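PDB 1UJB: phosphohistidine phosphatase SixA from Escherichia coli, which removes the phosphoryl group from phosphohistidine in the HPt domain of the ArcB sensor, part of a multistep His-Asp phosphorelay. Local coordinates for residues 19-24 with 53-58. Numbering follows the deposited sequence.
Sequences SVRPLT and FLRAEQ
Q58 reaches from helix 54-64 to the loop before helix 25-40. Q58 OE1 accepts a nearly straight hydrogen bond from L23 N at 2.9 Å. An extended chain beyond CG carries the amide this far, and L23 CB and P22 CB lie close to Q58 OE1. Replacing Q58 with a leucine would probably leave L23 N without its acceptor and the loop less firmly tied to the helix. L23 CD1 packs against R55 CB. L54 N, in the first turn of the helix, donates to S19 O at 3.1 Å. S19 CB sits over the face of the F53 ring, 3.9 Å from its centroid, a CH-pi contact. R21 NH1 lies over the guanidinium face of R55, 3.5 Å from R55 CZ, the planes 45° apart. R55 gets there with CG between its backbone N and carbonyl carbon (chi1 57°) and an extended chain. D18 salt-bridges both arginines, probably offsetting their like charges, and R21 NE bonds A12 O. A water accepts from R55 N and NH1 and donates to R21 O. These polar links hold R55 beside H108 and H8, the likely nucleophile of the family's RHG motif, consistent with the catalytic pocket's rim.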
loop_
_atom_site.group_PDB
_atom_site.type_symbol
_atom_site.label_atom_id
_atom_site.label_comp_id
_atom_site.label_asym_id
_atom_site.label_seq_id
_atom_site.Cartn_x
_atom_site.Cartn_y
_atom_site.Cartn_z
ATOM N N SER A 19 0.029 15.185 -9.522
ATOM C CA SER A 19 -0.500 13.876 -9.906
ATOM C C SER A 19 0.341 13.114 -10.912
ATOM O O SER A 19 0.273 11.891 -10.962
ATOM C CB SER A 19 -1.934 13.990 -10.435
ATOM O OG SER A 19 -1.961 14.415 -11.792
ATOM N N VAL A 20 1.117 13.835 -11.719
ATOM C CA VAL A 20 1.943 13.201 -12.742
ATOM C C VAL A 20 3.441 13.107 -12.445
ATOM O O VAL A 20 4.229 12.796 -13.335
ATOM C CB VAL A 20 1.711 13.839 -14.138
ATOM C CG1 VAL A 20 0.271 13.608 -14.576
ATOM C CG2 VAL A 20 2.038 15.332 -14.122
ATOM N N ARG A 21 3.830 13.375 -11.203
ATOM C CA ARG A 21 5.230 13.278 -10.802
ATOM C C ARG A 21 5.667 11.814 -10.916
ATOM O O ARG A 21 4.969 10.914 -10.444
ATOM C CB ARG A 21 5.408 13.763 -9.355
ATOM C CG ARG A 21 5.228 15.265 -9.157
ATOM C CD ARG A 21 5.140 15.642 -7.673
ATOM N NE ARG A 21 6.285 15.137 -6.917
ATOM C CZ ARG A 21 6.209 14.547 -5.725
ATOM N NH1 ARG A 21 5.036 14.385 -5.125
ATOM N NH2 ARG A 21 7.311 14.081 -5.149
ATOM N N PRO A 22 6.777 11.549 -11.621
ATOM C CA PRO A 22 7.222 10.158 -11.741
ATOM C C PRO A 22 8.082 9.722 -10.554
ATOM O O PRO A 22 8.447 10.525 -9.693
ATOM C CB PRO A 22 8.034 10.177 -13.037
ATOM C CG PRO A 22 8.676 11.514 -12.989
ATOM C CD PRO A 22 7.548 12.425 -12.522
ATOM N N LEU A 23 8.376 8.433 -10.504
ATOM C CA LEU A 23 9.207 7.892 -9.450
ATOM C C LEU A 23 10.652 8.159 -9.854
ATOM O O LEU A 23 10.961 8.277 -11.034
ATOM C CB LEU A 23 8.981 6.389 -9.368
ATOM C CG LEU A 23 8.533 5.699 -8.084
ATOM C CD1 LEU A 23 7.337 6.388 -7.457
ATOM C CD2 LEU A 23 8.203 4.267 -8.451
ATOM N N THR A 24 11.530 8.315 -8.876
ATOM C CA THR A 24 12.937 8.526 -9.179
ATOM C C THR A 24 13.577 7.137 -9.321
ATOM O O THR A 24 12.931 6.122 -9.053
ATOM C CB THR A 24 13.641 9.320 -8.057
ATOM O OG1 THR A 24 13.647 8.554 -6.845
ATOM C CG2 THR A 24 12.929 10.626 -7.808
ATOM N N PHE A 53 -2.671 8.369 -8.927
ATOM C CA PHE A 53 -1.493 9.203 -9.172
ATOM C C PHE A 53 -0.390 8.327 -9.744
ATOM O O PHE A 53 -0.175 7.209 -9.278
ATOM C CB PHE A 53 -1.030 9.914 -7.892
ATOM C CG PHE A 53 -1.890 11.078 -7.495
ATOM C CD1 PHE A 53 -3.169 11.238 -8.033
ATOM C CD2 PHE A 53 -1.434 12.012 -6.574
ATOM C CE1 PHE A 53 -3.973 12.309 -7.655
ATOM C CE2 PHE A 53 -2.234 13.089 -6.191
ATOM C CZ PHE A 53 -3.503 13.236 -6.731
ATOM N N LEU A 54 0.295 8.839 -10.759
ATOM C CA LEU A 54 1.347 8.089 -11.442
ATOM C C LEU A 54 2.429 7.480 -10.564
ATOM O O LEU A 54 2.890 6.384 -10.848
ATOM C CB LEU A 54 1.970 8.912 -12.577
ATOM C CG LEU A 54 0.995 9.436 -13.642
ATOM C CD1 LEU A 54 1.769 9.837 -14.885
ATOM C CD2 LEU A 54 -0.052 8.387 -13.998
ATOM N N ARG A 55 2.796 8.152 -9.477
ATOM C CA ARG A 55 3.822 7.622 -8.587
ATOM C C ARG A 55 3.424 6.333 -7.874
ATOM O O ARG A 55 4.285 5.497 -7.575
ATOM C CB ARG A 55 4.302 8.676 -7.596
ATOM C CG ARG A 55 3.251 9.301 -6.716
ATOM C CD ARG A 55 3.925 10.409 -5.938
ATOM N NE ARG A 55 3.033 11.171 -5.074
ATOM C CZ ARG A 55 2.319 12.217 -5.471
ATOM N NH1 ARG A 55 2.371 12.622 -6.734
ATOM N NH2 ARG A 55 1.610 12.906 -4.586
ATOM N N ALA A 56 2.129 6.168 -7.607
ATOM C CA ALA A 56 1.633 4.954 -6.964
ATOM C C ALA A 56 1.583 3.835 -8.006
ATOM O O ALA A 56 2.013 2.717 -7.742
ATOM C CB ALA A 56 0.240 5.186 -6.365
ATOM N N GLU A 57 1.097 4.154 -9.202
ATOM C CA GLU A 57 0.993 3.166 -10.267
ATOM C C GLU A 57 2.347 2.648 -10.753
ATOM O O GLU A 57 2.470 1.482 -11.136
ATOM C CB GLU A 57 0.171 3.718 -11.431
ATOM C CG GLU A 57 -1.252 4.046 -11.034
ATOM C CD GLU A 57 -2.094 4.589 -12.167
ATOM O OE1 GLU A 57 -1.584 5.387 -12.987
ATOM O OE2 GLU A 57 -3.286 4.230 -12.220
ATOM N N GLN A 58 3.358 3.513 -10.741
ATOM C CA GLN A 58 4.700 3.125 -11.158
ATOM C C GLN A 58 5.328 2.222 -10.095
ATOM O O GLN A 58 6.158 1.363 -10.402
ATOM C CB GLN A 58 5.549 4.367 -11.406
ATOM C CG GLN A 58 5.070 5.176 -12.610
ATOM C CD GLN A 58 5.925 6.394 -12.900
ATOM O OE1 GLN A 58 6.952 6.623 -12.252
ATOM N NE2 GLN A 58 5.500 7.187 -13.879
HETATM O O HOH W 1 2.555 11.131 -9.198
#